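Local coordinates for lantibiotic dehydratase (Microbispora corallina, PDB 5EHK), which probably dehydrates serine and threonine residues of the NAI-107 precursor peptide in a tRNA-dependent step of lantibiotic biosynthesis, at residues 938-943 / 1036-1041; 407-412 / 426-431; 4-9 / 392-397. All blocks are in the same frame, centred on the assembly; numbering follows the deposited sequence.

In the fold
From the N terminus, contact 3 comes first and closes by far the widest loop: strand 6-17 is brought against the end of helix 380-395 across 382 intervening residues. The next helix, 407-417, opens contact 2, a local closure in which only 13 residues separate the two segments, the second in a turn beyond strand 423-424. Much later, contact 1 joins helices 920-942 and 1034-1042 around a loop of 92 residues, largely helical where regular. The three follow one another in series, none enclosing or crossing another. Contacts 2 and 3 lie about 31 Å apart, centre to centre, whereas contact 1 belongs to the C-terminal family region, about 45 Å from contact 2.

Contact 1. Residues 938-943 / 1036-1041; sequences LRLTRR and GCQVLA
Leu940 packs on Gln1038 and Val1039 where the last turn of helix 920-942 meets helix 1034-1042, an example of helix-helix packing in which, between these two segments, one leucine makes the contacts. Both helices lie in the C-terminal region of the dehydratase, which in related class I enzymes forms the elimination domain. Phe946, from the loop after the first helix, touches both Leu940 and Val1039 and so extends this apolar patch. Away from the pair, Arg942 turns to helix 828-837, where it forms salt bridges with Asp833 and Asp837. The CB of Leu940 starts out toward the opposing helix, and CG stands anti to the carbonyl carbon (chi1 -66°), from where the two methyl groups divide the contact between them. CD1 lies over the start of the glutamine, 3.6 Å from Gln1038 O and 3.8 Å from Gln1038 CB. Its distance to Val1039 CG2, 4.5 Å, is a looser apolar touch, to a residue that is itself buried. The other methyl, CD2, meets the amide end of Gln1038. That glutamine runs extended beyond CG (chi2 -178°), which carries its amide obliquely past the leucine tip in a van der Waals contact. Leu940 CD2 lies above the flat amide, 4.1 Å from Gln1038 CD and almost as far from OE1 (4.0 Å) as from NE2 (4.2 Å).

Contact 2. Residues 407-412 / 426-431; sequences RRYHEA and LELLDD
Tyr409 of helix 407-417 points its ring at Leu428 and Leu429, the two central residues of a type I beta turn that runs from Glu427 to Asp430. A helix thus packs against a turn that follows it closely in the chain, just beyond strand 423-424. The apolar contacts come first. Tyr409 and Leu428 approach from opposite directions, each with CG anti to its own backbone nitrogen (chi1 -156° and -175°), and Leu428 CD2 settles obliquely beside the ring, 3.9 Å from Tyr409 CE2. Both leucines have further neighbours: Leu428 packs on Phe413 and Tyr417 of the same helix as the tyrosine, while Leu429 meets Pro648 and Leu651 of helix 647-656. The phenol oxygen makes van der Waals contacts of its own, with Leu428 CG 3.5 Å from Tyr409 OH and Leu429 CD2 3.9 Å from it. Polar interactions complete the account. Although it borders on hydrocarbon, the same oxygen is satisfied by a hydrogen bond to the carbonyl oxygen of Gly436. Leu428 also makes a backbone hydrogen bond with Gly436, so this glycine is bonded to both the tyrosine and the leucine, which probably helps hold the phenol end beside the turn. The turn itself is closed by Asp430 N, which donates to Glu427 O at 3.1 Å.

Contact 3. Residues 4-9 / 392-397; sequences SPFRAW and ALWRLS
Phe6 drives the edge of its ring at the face of Trp394, its CZ over one face of the indole, 4.1 Å from Trp394 CG. The pair is a T-shaped (edge-to-face) stack, with planes at 87° and the centroid of the Phe6 ring 5.7 Å from that of the five-membered ring of Trp394. At the base of the indole the contact becomes aliphatic: Trp394 CB sits in the plane of the phenyl ring, at its rim, 3.8 Å from Phe6 CE2. The torsions suit this crossing, for in Trp394 a CG anti to the backbone N (chi1 -177°) carries the indole out from the helix, and chi2 of 74° turns its face to Phe6. In the fold, the N-terminal strand 6-17, paired antiparallel with strand 785-792, is here laid against the last turn of helix 380-395; Phe6 also touches Leu790 of the neighbouring strand and Ala390 of the helix. An ST turn leads into the strand, with Phe6 N donating to Ser4 OG at 3.0 Å, while the same OG bonds to Glu387 O of the helix. Trp394 is buried, and its NE1 is hydrogen-bonded to Arg661 O. The carbonyl oxygen of Trp394, at the helix end, accepts from both Ser397 N (3.1 Å) and Ser397 OG, the latter approaching in the carbonyl plane.

Contact 1. Residues 938-943 / 1036-1041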
ATOM      1  N   LEU A 938       3.671  13.648 -34.414  1.00 20.56           N
ATOM      2  CA  LEU A 938       2.540  14.017 -33.581  1.00 20.01           C
ATOM      3  C   LEU A 938       1.743  15.136 -34.230  1.00 22.51           C
ATOM      4  O   LEU A 938       0.522  15.161 -34.129  1.00 24.04           O
ATOM      5  CB  LEU A 938       3.006  14.427 -32.183  1.00 16.63           C
ATOM      6  CG  LEU A 938       3.455  13.264 -31.298  1.00 18.13           C
ATOM      7  CD1 LEU A 938       4.228  13.767 -30.084  1.00 17.31           C
ATOM      8  CD2 LEU A 938       2.252  12.419 -30.874  1.00 13.11           C
ATOM      9  N   ARG A 939       2.445  16.061 -34.888  1.00 22.89           N
ATOM     10  CA  ARG A 939       1.800  17.183 -35.556  1.00 20.77           C
ATOM     11  C   ARG A 939       0.993  16.730 -36.779  1.00 26.13           C
ATOM     12  O   ARG A 939      -0.073  17.283 -37.056  1.00 26.43           O
ATOM     13  CB  ARG A 939       2.810  18.261 -35.936  1.00 17.96           C
ATOM     14  CG  ARG A 939       3.341  19.052 -34.770  1.00 16.96           C
ATOM     15  CD  ARG A 939       4.470  19.989 -35.197  1.00 16.76           C
ATOM     16  NE  ARG A 939       3.946  21.017 -36.084  1.00 27.40           N
ATOM     17  CZ  ARG A 939       3.513  22.201 -35.671  1.00 26.15           C
ATOM     18  NH1 ARG A 939       3.596  22.516 -34.382  1.00 20.51           N
ATOM     19  NH2 ARG A 939       3.020  23.074 -36.548  1.00 26.50           N
ATOM     20  N   LEU A 940       1.485  15.726 -37.502  1.00 25.54           N
ATOM     21  CA  LEU A 940       0.693  15.152 -38.593  1.00 26.51           C
ATOM     22  C   LEU A 940      -0.556  14.539 -37.985  1.00 28.90           C
ATOM     23  O   LEU A 940      -1.674  14.725 -38.471  1.00 37.32           O
ATOM     24  CB  LEU A 940       1.462  14.080 -39.371  1.00 21.70           C
ATOM     25  CG  LEU A 940       2.688  14.524 -40.171  1.00 27.40           C
ATOM     26  CD1 LEU A 940       3.347  13.342 -40.884  1.00 27.37           C
ATOM     27  CD2 LEU A 940       2.331  15.633 -41.157  1.00 29.07           C
ATOM     28  N   THR A 941      -0.344  13.803 -36.906  1.00 30.44           N
ATOM     29  CA  THR A 941      -1.395  13.023 -36.250  1.00 33.46           C
ATOM     30  C   THR A 941      -2.591  13.856 -35.705  1.00 34.98           C
ATOM     31  O   THR A 941      -3.709  13.351 -35.589  1.00 29.30           O
ATOM     32  CB  THR A 941      -0.737  12.093 -35.211  1.00 19.31           C
ATOM     33  OG1 THR A 941      -0.679  10.770 -35.754  1.00 23.02           O
ATOM     34  CG2 THR A 941      -1.432  12.115 -33.876  1.00 16.32           C
ATOM     35  N   ARG A 942      -2.358  15.134 -35.406  1.00 29.15           N
ATOM     36  CA  ARG A 942      -3.439  16.015 -34.982  1.00 30.92           C
ATOM     37  C   ARG A 942      -4.445  16.222 -36.111  1.00 39.58           C
ATOM     38  O   ARG A 942      -5.643  16.351 -35.861  1.00 42.34           O
ATOM     39  CB  ARG A 942      -2.900  17.382 -34.529  1.00 28.55           C
ATOM     40  CG  ARG A 942      -3.974  18.471 -34.333  1.00 30.46           C
ATOM     41  CD  ARG A 942      -3.368  19.858 -34.080  1.00 24.89           C
ATOM     42  NE  ARG A 942      -2.968  20.004 -32.691  1.00 24.24           N
ATOM     43  CZ  ARG A 942      -2.226  21.001 -32.224  1.00 26.65           C
ATOM     44  NH1 ARG A 942      -1.816  21.965 -33.040  1.00 25.60           N
ATOM     45  NH2 ARG A 942      -1.884  21.028 -30.934  1.00 24.22           N
ATOM     46  N   ARG A 943      -3.963  16.236 -37.354  1.00 41.76           N
ATOM     47  CA  ARG A 943      -4.819  16.632 -38.468  1.00 48.64           C
ATOM     48  C   ARG A 943      -5.986  15.687 -38.630  1.00 49.58           C
ATOM     49  O   ARG A 943      -5.827  14.465 -38.576  1.00 52.21           O
ATOM     50  CB  ARG A 943      -4.067  16.720 -39.799  1.00 52.77           C
ATOM     51  CG  ARG A 943      -4.956  17.291 -40.920  1.00 58.10           C
ATOM     52  CD  ARG A 943      -4.269  17.319 -42.284  1.00 62.30           C
ATOM     53  NE  ARG A 943      -4.091  15.975 -42.842  1.00 68.20           N
ATOM     54  CZ  ARG A 943      -5.059  15.257 -43.412  1.00 60.15           C
ATOM     55  NH1 ARG A 943      -6.291  15.746 -43.511  1.00 58.40           N
ATOM     56  NH2 ARG A 943      -4.798  14.046 -43.886  1.00 56.40           N
ATOM     57  N   GLY A1036       1.507   8.789 -46.127  1.00 40.94           N
ATOM     58  CA  GLY A1036       2.591   7.846 -45.910  1.00 35.35           C
ATOM     59  C   GLY A1036       3.947   8.433 -46.247  1.00 38.76           C
ATOM     60  O   GLY A1036       4.966   8.105 -45.621  1.00 38.09           O
ATOM     61  N   CYS A1037       3.960   9.294 -47.257  1.00 36.38           N
ATOM     62  CA  CYS A1037       5.172   9.991 -47.655  1.00 32.25           C
ATOM     63  C   CYS A1037       5.615  10.955 -46.567  1.00 34.31           C
ATOM     64  O   CYS A1037       6.798  11.029 -46.235  1.00 33.66           O
ATOM     65  CB  CYS A1037       4.950  10.732 -48.976  1.00 37.49           C
ATOM     66  SG  CYS A1037       5.160   9.656 -50.394  1.00 42.54           S
ATOM     67  N   GLN A1038       4.655  11.691 -46.011  1.00 34.38           N
ATOM     68  CA  GLN A1038       4.955  12.672 -44.987  1.00 29.46           C
ATOM     69  C   GLN A1038       5.484  11.995 -43.730  1.00 31.15           C
ATOM     70  O   GLN A1038       6.228  12.589 -42.945  1.00 27.79           O
ATOM     71  CB  GLN A1038       3.750  13.551 -44.674  1.00 28.43           C
ATOM     72  CG  GLN A1038       3.515  14.697 -45.640  1.00 29.38           C
ATOM     73  CD  GLN A1038       2.325  15.571 -45.228  1.00 44.37           C
ATOM     74  OE1 GLN A1038       1.214  15.081 -44.980  1.00 45.29           O
ATOM     75  NE2 GLN A1038       2.568  16.869 -45.118  1.00 50.90           N
ATOM     76  N   VAL A1039       5.089  10.747 -43.539  1.00 30.83           N
ATOM     77  CA  VAL A1039       5.605   9.976 -42.435  1.00 27.09           C
ATOM     78  C   VAL A1039       7.072   9.702 -42.659  1.00 28.67           C
ATOM     79  O   VAL A1039       7.899   9.950 -41.779  1.00 28.05           O
ATOM     80  CB  VAL A1039       4.853   8.669 -42.280  1.00 25.88           C
ATOM     81  CG1 VAL A1039       5.539   7.802 -41.273  1.00 24.35           C
ATOM     82  CG2 VAL A1039       3.431   8.954 -41.824  1.00 31.06           C
ATOM     83  N   LEU A1040       7.411   9.231 -43.854  1.00 30.75           N
ATOM     84  CA  LEU A1040       8.805   8.880 -44.134  1.00 29.93           C
ATOM     85  C   LEU A1040       9.750  10.087 -44.184  1.00 25.94           C
ATOM     86  O   LEU A1040      10.902   9.980 -43.764  1.00 22.22           O
ATOM     87  CB  LEU A1040       8.923   8.035 -45.404  1.00 26.29           C
ATOM     88  CG  LEU A1040       8.314   6.629 -45.356  1.00 35.73           C
ATOM     89  CD1 LEU A1040       8.746   5.832 -46.580  1.00 44.63           C
ATOM     90  CD2 LEU A1040       8.685   5.891 -44.092  1.00 27.32           C
ATOM     91  N   ALA A1041       9.271  11.221 -44.691  1.00 20.19           N
ATOM     92  CA  ALA A1041      10.101  12.425 -44.747  1.00 24.11           C
ATOM     93  C   ALA A1041      10.486  12.853 -43.333  1.00 27.14           C
ATOM     94  O   ALA A1041      11.647  13.186 -43.061  1.00 27.24           O
ATOM     95  CB  ALA A1041       9.366  13.559 -45.440  1.00 18.74           C
TER

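Contact 2. Residues 407-412 / 426-431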
ATOM      1  N   ARG A 407      13.096  -8.169  -1.498  1.00  9.91           N
ATOM      2  CA  ARG A 407      12.494  -8.285  -2.828  1.00 12.42           C
ATOM      3  C   ARG A 407      12.330  -6.925  -3.531  1.00 16.91           C
ATOM      4  O   ARG A 407      12.713  -6.758  -4.694  1.00 14.96           O
ATOM      5  CB  ARG A 407      11.196  -9.080  -2.778  1.00 14.52           C
ATOM      6  CG  ARG A 407      11.370 -10.481  -2.240  1.00 12.89           C
ATOM      7  CD  ARG A 407      11.724 -11.511  -3.314  1.00 10.96           C
ATOM      8  NE  ARG A 407      12.916 -11.216  -4.106  1.00 13.30           N
ATOM      9  CZ  ARG A 407      14.179 -11.244  -3.654  1.00 15.95           C
ATOM     10  NH1 ARG A 407      14.451 -11.490  -2.372  1.00 10.16           N
ATOM     11  NH2 ARG A 407      15.186 -10.986  -4.491  1.00 14.51           N
ATOM     12  N   ARG A 408      11.800  -5.937  -2.815  1.00 17.64           N
ATOM     13  CA  ARG A 408      11.705  -4.597  -3.380  1.00 18.15           C
ATOM     14  C   ARG A 408      13.094  -3.964  -3.561  1.00 16.16           C
ATOM     15  O   ARG A 408      13.320  -3.217  -4.504  1.00 19.36           O
ATOM     16  CB  ARG A 408      10.785  -3.702  -2.542  1.00 16.25           C
ATOM     17  CG  ARG A 408       9.310  -4.155  -2.506  1.00 20.37           C
ATOM     18  CD  ARG A 408       8.523  -3.352  -1.450  1.00 27.13           C
ATOM     19  NE  ARG A 408       8.523  -1.939  -1.837  1.00 39.07           N
ATOM     20  CZ  ARG A 408       7.717  -1.421  -2.762  1.00 31.16           C
ATOM     21  NH1 ARG A 408       6.797  -2.186  -3.343  1.00 29.24           N
ATOM     22  NH2 ARG A 408       7.817  -0.142  -3.089  1.00 20.98           N
ATOM     23  N   TYR A 409      14.019  -4.257  -2.652  1.00 14.01           N
ATOM     24  CA  TYR A 409      15.395  -3.768  -2.750  1.00 13.74           C
ATOM     25  C   TYR A 409      16.080  -4.258  -4.034  1.00 13.75           C
ATOM     26  O   TYR A 409      16.717  -3.499  -4.756  1.00 10.10           O
ATOM     27  CB  TYR A 409      16.165  -4.269  -1.548  1.00 13.73           C
ATOM     28  CG  TYR A 409      17.379  -3.463  -1.168  1.00 10.34           C
ATOM     29  CD1 TYR A 409      17.248  -2.201  -0.635  1.00 12.74           C
ATOM     30  CD2 TYR A 409      18.646  -3.991  -1.295  1.00  7.39           C
ATOM     31  CE1 TYR A 409      18.350  -1.472  -0.256  1.00 14.68           C
ATOM     32  CE2 TYR A 409      19.744  -3.290  -0.907  1.00  9.73           C
ATOM     33  CZ  TYR A 409      19.602  -2.019  -0.394  1.00 15.40           C
ATOM     34  OH  TYR A 409      20.714  -1.284  -0.021  1.00 17.44           O
ATOM     35  N   HIS A 410      15.921  -5.543  -4.309  1.00 12.41           N
ATOM     36  CA  HIS A 410      16.426  -6.132  -5.530  1.00 11.69           C
ATOM     37  C   HIS A 410      15.877  -5.427  -6.777  1.00 13.42           C
ATOM     38  O   HIS A 410      16.627  -5.140  -7.718  1.00 12.41           O
ATOM     39  CB  HIS A 410      16.073  -7.616  -5.543  1.00 13.95           C
ATOM     40  CG  HIS A 410      16.361  -8.292  -6.841  1.00 13.35           C
ATOM     41  ND1 HIS A 410      15.421  -9.052  -7.504  1.00 10.51           N
ATOM     42  CD2 HIS A 410      17.480  -8.319  -7.603  1.00 11.63           C
ATOM     43  CE1 HIS A 410      15.950  -9.510  -8.626  1.00 14.33           C
ATOM     44  NE2 HIS A 410      17.195  -9.074  -8.714  1.00 11.50           N
ATOM     45  N   GLU A 411      14.583  -5.113  -6.773  1.00 16.52           N
ATOM     46  CA  GLU A 411      13.982  -4.405  -7.902  1.00 13.68           C
ATOM     47  C   GLU A 411      14.593  -3.019  -8.001  1.00 12.37           C
ATOM     48  O   GLU A 411      14.903  -2.546  -9.085  1.00 11.81           O
ATOM     49  CB  GLU A 411      12.471  -4.259  -7.750  1.00 15.02           C
ATOM     50  CG  GLU A 411      11.639  -5.512  -7.950  1.00 22.03           C
ATOM     51  CD  GLU A 411      10.152  -5.264  -7.633  1.00 41.14           C
ATOM     52  OE1 GLU A 411       9.552  -4.378  -8.294  1.00 44.92           O
ATOM     53  OE2 GLU A 411       9.602  -5.913  -6.697  1.00 36.44           O
ATOM     54  N   ALA A 412      14.723  -2.359  -6.858  1.00 11.11           N
ATOM     55  CA  ALA A 412      15.273  -1.021  -6.816  1.00 10.32           C
ATOM     56  C   ALA A 412      16.681  -1.048  -7.419  1.00 15.07           C
ATOM     57  O   ALA A 412      17.020  -0.223  -8.286  1.00 11.98           O
ATOM     58  CB  ALA A 412      15.291  -0.518  -5.385  1.00  8.50           C
ATOM     59  N   LEU A 426      28.151  -1.205   1.388  1.00 10.23           N
ATOM     60  CA  LEU A 426      28.530  -0.050   2.248  1.00 13.67           C
ATOM     61  C   LEU A 426      28.235   1.230   1.508  1.00 11.75           C
ATOM     62  O   LEU A 426      27.609   2.132   2.053  1.00 14.08           O
ATOM     63  CB  LEU A 426      29.982  -0.036   2.743  1.00  7.89           C
ATOM     64  CG  LEU A 426      30.251  -0.007   4.255  1.00 14.90           C
ATOM     65  CD1 LEU A 426      29.439  -1.050   5.043  1.00 10.98           C
ATOM     66  CD2 LEU A 426      31.749  -0.200   4.540  1.00  9.52           C
ATOM     67  N   GLU A 427      28.661   1.303   0.256  1.00  8.63           N
ATOM     68  CA  GLU A 427      28.197   2.376  -0.592  1.00  8.36           C
ATOM     69  C   GLU A 427      26.723   2.144  -0.930  1.00 11.26           C
ATOM     70  O   GLU A 427      25.909   3.069  -0.868  1.00 10.36           O
ATOM     71  CB  GLU A 427      29.013   2.442  -1.858  1.00  7.08           C
ATOM     72  CG  GLU A 427      28.491   3.465  -2.851  1.00  8.91           C
ATOM     73  CD  GLU A 427      29.207   3.342  -4.172  1.00 12.28           C
ATOM     74  OE1 GLU A 427      30.452   3.203  -4.128  1.00 14.30           O
ATOM     75  OE2 GLU A 427      28.538   3.370  -5.236  1.00  9.99           O
ATOM     76  N   LEU A 428      26.383   0.900  -1.265  1.00  9.25           N
ATOM     77  CA  LEU A 428      25.002   0.522  -1.488  1.00  7.80           C
ATOM     78  C   LEU A 428      24.165   0.861  -0.264  1.00 11.26           C
ATOM     79  O   LEU A 428      23.071   1.378  -0.399  1.00 14.68           O
ATOM     80  CB  LEU A 428      24.896  -0.974  -1.757  1.00  9.14           C
ATOM     81  CG  LEU A 428      23.493  -1.446  -2.129  1.00 10.02           C
ATOM     82  CD1 LEU A 428      23.083  -0.861  -3.467  1.00 12.20           C
ATOM     83  CD2 LEU A 428      23.399  -2.950  -2.132  1.00  6.90           C
ATOM     84  N   LEU A 429      24.687   0.612   0.933  1.00 11.32           N
ATOM     85  CA  LEU A 429      23.905   0.807   2.152  1.00 12.52           C
ATOM     86  C   LEU A 429      23.804   2.267   2.583  1.00 14.69           C
ATOM     87  O   LEU A 429      23.025   2.604   3.477  1.00 13.18           O
ATOM     88  CB  LEU A 429      24.464  -0.036   3.297  1.00 12.08           C
ATOM     89  CG  LEU A 429      23.955  -1.478   3.388  1.00  9.72           C
ATOM     90  CD1 LEU A 429      24.521  -2.153   4.599  1.00  8.20           C
ATOM     91  CD2 LEU A 429      22.449  -1.511   3.434  1.00 10.61           C
ATOM     92  N   ASP A 430      24.606   3.120   1.950  1.00 13.82           N
ATOM     93  CA  ASP A 430      24.629   4.545   2.252  1.00 14.97           C
ATOM     94  C   ASP A 430      23.429   5.318   1.681  1.00 14.67           C
ATOM     95  O   ASP A 430      23.116   5.212   0.499  1.00 14.32           O
ATOM     96  CB  ASP A 430      25.921   5.154   1.728  1.00 16.30           C
ATOM     97  CG  ASP A 430      26.087   6.582   2.143  1.00 20.21           C
ATOM     98  OD1 ASP A 430      26.401   6.808   3.329  1.00 31.95           O
ATOM     99  OD2 ASP A 430      25.904   7.480   1.297  1.00 19.82           O
ATOM    100  N   ASP A 431      22.763   6.082   2.541  1.00 19.22           N
ATOM    101  CA  ASP A 431      21.615   6.909   2.170  1.00 19.36           C
ATOM    102  C   ASP A 431      21.921   7.879   1.040  1.00 20.99           C
ATOM    103  O   ASP A 431      21.094   8.101   0.165  1.00 23.52           O
ATOM    104  CB  ASP A 431      21.172   7.716   3.371  1.00 20.45           C
ATOM    105  CG  ASP A 431      20.293   6.931   4.294  1.00 30.71           C
ATOM    106  OD1 ASP A 431      19.338   6.287   3.795  1.00 35.31           O
ATOM    107  OD2 ASP A 431      20.557   6.953   5.515  1.00 34.28           O
TER

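Contact 3. Residues 4-9 / 392-397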
ATOM      1  N   SER A   4      13.672 -38.168   0.407  1.00 25.27           N
ATOM      2  CA  SER A   4      13.394 -36.745   0.641  1.00 23.13           C
ATOM      3  C   SER A   4      14.483 -35.877   0.032  1.00 24.08           C
ATOM      4  O   SER A   4      15.609 -36.316  -0.089  1.00 23.35           O
ATOM      5  CB  SER A   4      13.304 -36.427   2.139  1.00 26.36           C
ATOM      6  OG  SER A   4      13.218 -35.019   2.365  1.00 24.70           O
ATOM      7  N   PRO A   5      14.144 -34.641  -0.380  1.00 30.15           N
ATOM      8  CA  PRO A   5      15.206 -33.744  -0.845  1.00 21.79           C
ATOM      9  C   PRO A   5      16.068 -33.273   0.322  1.00 22.26           C
ATOM     10  O   PRO A   5      17.139 -32.721   0.090  1.00 22.15           O
ATOM     11  CB  PRO A   5      14.434 -32.560  -1.424  1.00 17.87           C
ATOM     12  CG  PRO A   5      13.153 -32.546  -0.672  1.00 20.61           C
ATOM     13  CD  PRO A   5      12.820 -33.992  -0.421  1.00 26.11           C
ATOM     14  N   PHE A   6      15.628 -33.500   1.554  1.00 17.30           N
ATOM     15  CA  PHE A   6      16.473 -33.189   2.707  1.00 23.77           C
ATOM     16  C   PHE A   6      16.941 -34.479   3.389  1.00 27.02           C
ATOM     17  O   PHE A   6      16.196 -35.468   3.436  1.00 26.24           O
ATOM     18  CB  PHE A   6      15.746 -32.292   3.725  1.00 20.86           C
ATOM     19  CG  PHE A   6      15.220 -31.019   3.138  1.00 19.20           C
ATOM     20  CD1 PHE A   6      16.086 -30.007   2.751  1.00 17.00           C
ATOM     21  CD2 PHE A   6      13.858 -30.841   2.962  1.00 19.24           C
ATOM     22  CE1 PHE A   6      15.608 -28.842   2.203  1.00 17.10           C
ATOM     23  CE2 PHE A   6      13.365 -29.686   2.415  1.00 18.69           C
ATOM     24  CZ  PHE A   6      14.248 -28.676   2.028  1.00 21.99           C
ATOM     25  N   ARG A   7      18.179 -34.461   3.887  1.00 23.73           N
ATOM     26  CA  ARG A   7      18.726 -35.535   4.706  1.00 22.47           C
ATOM     27  C   ARG A   7      19.100 -34.917   6.050  1.00 19.25           C
ATOM     28  O   ARG A   7      19.819 -33.928   6.085  1.00 16.42           O
ATOM     29  CB  ARG A   7      19.994 -36.092   4.043  1.00 25.27           C
ATOM     30  CG  ARG A   7      20.769 -37.135   4.876  1.00 27.82           C
ATOM     31  CD  ARG A   7      22.206 -37.390   4.336  1.00 27.86           C
ATOM     32  NE  ARG A   7      22.244 -37.776   2.925  1.00 34.57           N
ATOM     33  CZ  ARG A   7      22.202 -39.029   2.482  1.00 31.83           C
ATOM     34  NH1 ARG A   7      22.112 -40.029   3.351  1.00 29.11           N
ATOM     35  NH2 ARG A   7      22.222 -39.279   1.171  1.00 25.56           N
ATOM     36  N   ALA A   8      18.633 -35.494   7.154  1.00 22.00           N
ATOM     37  CA  ALA A   8      19.009 -35.008   8.490  1.00 21.88           C
ATOM     38  C   ALA A   8      20.433 -35.414   8.862  1.00 24.82           C
ATOM     39  O   ALA A   8      20.992 -36.370   8.312  1.00 30.34           O
ATOM     40  CB  ALA A   8      18.027 -35.501   9.549  1.00 20.64           C
ATOM     41  N   TRP A   9      21.029 -34.661   9.778  1.00 24.76           N
ATOM     42  CA  TRP A   9      22.345 -34.975  10.341  1.00 27.87           C
ATOM     43  C   TRP A   9      22.292 -36.240  11.183  1.00 33.09           C
ATOM     44  O   TRP A   9      21.223 -36.632  11.636  1.00 35.95           O
ATOM     45  CB  TRP A   9      22.804 -33.842  11.251  1.00 27.82           C
ATOM     46  CG  TRP A   9      23.409 -32.665  10.581  1.00 22.33           C
ATOM     47  CD1 TRP A   9      23.465 -32.403   9.240  1.00 23.16           C
ATOM     48  CD2 TRP A   9      24.059 -31.577  11.231  1.00 17.93           C
ATOM     49  NE1 TRP A   9      24.129 -31.216   9.020  1.00 20.97           N
ATOM     50  CE2 TRP A   9      24.490 -30.684  10.231  1.00 18.03           C
ATOM     51  CE3 TRP A   9      24.328 -31.277  12.563  1.00 17.23           C
ATOM     52  CZ2 TRP A   9      25.169 -29.514  10.521  1.00 16.33           C
ATOM     53  CZ3 TRP A   9      25.003 -30.117  12.853  1.00 21.48           C
ATOM     54  CH2 TRP A   9      25.417 -29.245  11.835  1.00 20.00           C
ATOM     55  N   ALA A 392       7.553 -31.409   3.209  1.00 17.92           N
ATOM     56  CA  ALA A 392       6.184 -30.957   3.092  1.00 22.71           C
ATOM     57  C   ALA A 392       6.100 -29.440   3.272  1.00 25.63           C
ATOM     58  O   ALA A 392       5.479 -28.736   2.462  1.00 20.49           O
ATOM     59  CB  ALA A 392       5.321 -31.658   4.122  1.00 24.77           C
ATOM     60  N   LEU A 393       6.710 -28.964   4.356  1.00 24.53           N
ATOM     61  CA  LEU A 393       6.823 -27.542   4.643  1.00 21.82           C
ATOM     62  C   LEU A 393       7.490 -26.797   3.506  1.00 24.21           C
ATOM     63  O   LEU A 393       7.144 -25.658   3.217  1.00 30.34           O
ATOM     64  CB  LEU A 393       7.606 -27.297   5.923  1.00 18.20           C
ATOM     65  CG  LEU A 393       6.831 -27.644   7.191  1.00 21.43           C
ATOM     66  CD1 LEU A 393       7.622 -27.179   8.397  1.00 21.06           C
ATOM     67  CD2 LEU A 393       5.420 -27.058   7.192  1.00 17.68           C
ATOM     68  N   TRP A 394       8.474 -27.414   2.878  1.00 25.19           N
ATOM     69  CA  TRP A 394       9.125 -26.730   1.779  1.00 23.04           C
ATOM     70  C   TRP A 394       8.188 -26.621   0.595  1.00 21.76           C
ATOM     71  O   TRP A 394       8.082 -25.565  -0.001  1.00 24.43           O
ATOM     72  CB  TRP A 394      10.438 -27.415   1.379  1.00 20.13           C
ATOM     73  CG  TRP A 394      11.172 -26.694   0.285  1.00 18.19           C
ATOM     74  CD1 TRP A 394      11.868 -25.532   0.396  1.00 13.45           C
ATOM     75  CD2 TRP A 394      11.300 -27.111  -1.081  1.00 14.74           C
ATOM     76  NE1 TRP A 394      12.410 -25.189  -0.825  1.00 13.98           N
ATOM     77  CE2 TRP A 394      12.078 -26.148  -1.742  1.00 12.72           C
ATOM     78  CE3 TRP A 394      10.836 -28.208  -1.804  1.00 14.12           C
ATOM     79  CZ2 TRP A 394      12.396 -26.250  -3.081  1.00 16.04           C
ATOM     80  CZ3 TRP A 394      11.149 -28.302  -3.135  1.00 13.00           C
ATOM     81  CH2 TRP A 394      11.917 -27.334  -3.763  1.00 14.21           C
ATOM     82  N   ARG A 395       7.476 -27.694   0.270  1.00 21.83           N
ATOM     83  CA  ARG A 395       6.641 -27.658  -0.920  1.00 21.21           C
ATOM     84  C   ARG A 395       5.513 -26.645  -0.760  1.00 21.03           C
ATOM     85  O   ARG A 395       5.013 -26.111  -1.753  1.00 24.86           O
ATOM     86  CB  ARG A 395       6.084 -29.039  -1.263  1.00 22.49           C
ATOM     87  CG  ARG A 395       7.109 -30.079  -1.665  1.00 27.12           C
ATOM     88  CD  ARG A 395       6.440 -31.462  -1.780  1.00 26.88           C
ATOM     89  NE  ARG A 395       5.429 -31.511  -2.837  1.00 21.46           N
ATOM     90  CZ  ARG A 395       4.373 -32.320  -2.815  1.00 26.20           C
ATOM     91  NH1 ARG A 395       4.170 -33.127  -1.776  1.00 22.63           N
ATOM     92  NH2 ARG A 395       3.509 -32.312  -3.823  1.00 25.74           N
ATOM     93  N   LEU A 396       5.143 -26.403   0.498  1.00 21.76           N
ATOM     94  CA  LEU A 396       4.028 -25.545   0.909  1.00 23.23           C
ATOM     95  C   LEU A 396       4.433 -24.092   1.146  1.00 22.36           C
ATOM     96  O   LEU A 396       3.613 -23.250   1.530  1.00 25.58           O
ATOM     97  CB  LEU A 396       3.443 -26.081   2.218  1.00 19.72           C
ATOM     98  CG  LEU A 396       2.667 -27.389   2.101  1.00 24.85           C
ATOM     99  CD1 LEU A 396       2.116 -27.804   3.456  1.00 23.30           C
ATOM    100  CD2 LEU A 396       1.566 -27.278   1.059  1.00 19.51           C
ATOM    101  N   SER A 397       5.708 -23.816   0.947  1.00 19.66           N
ATOM    102  CA  SER A 397       6.281 -22.499   1.191  1.00 21.74           C
ATOM    103  C   SER A 397       5.892 -21.499   0.090  1.00 19.04           C
ATOM    104  O   SER A 397       5.411 -21.899  -0.979  1.00 16.58           O
ATOM    105  CB  SER A 397       7.805 -22.637   1.303  1.00 19.72           C
ATOM    106  OG  SER A 397       8.354 -23.024   0.056  1.00 20.88           O
TER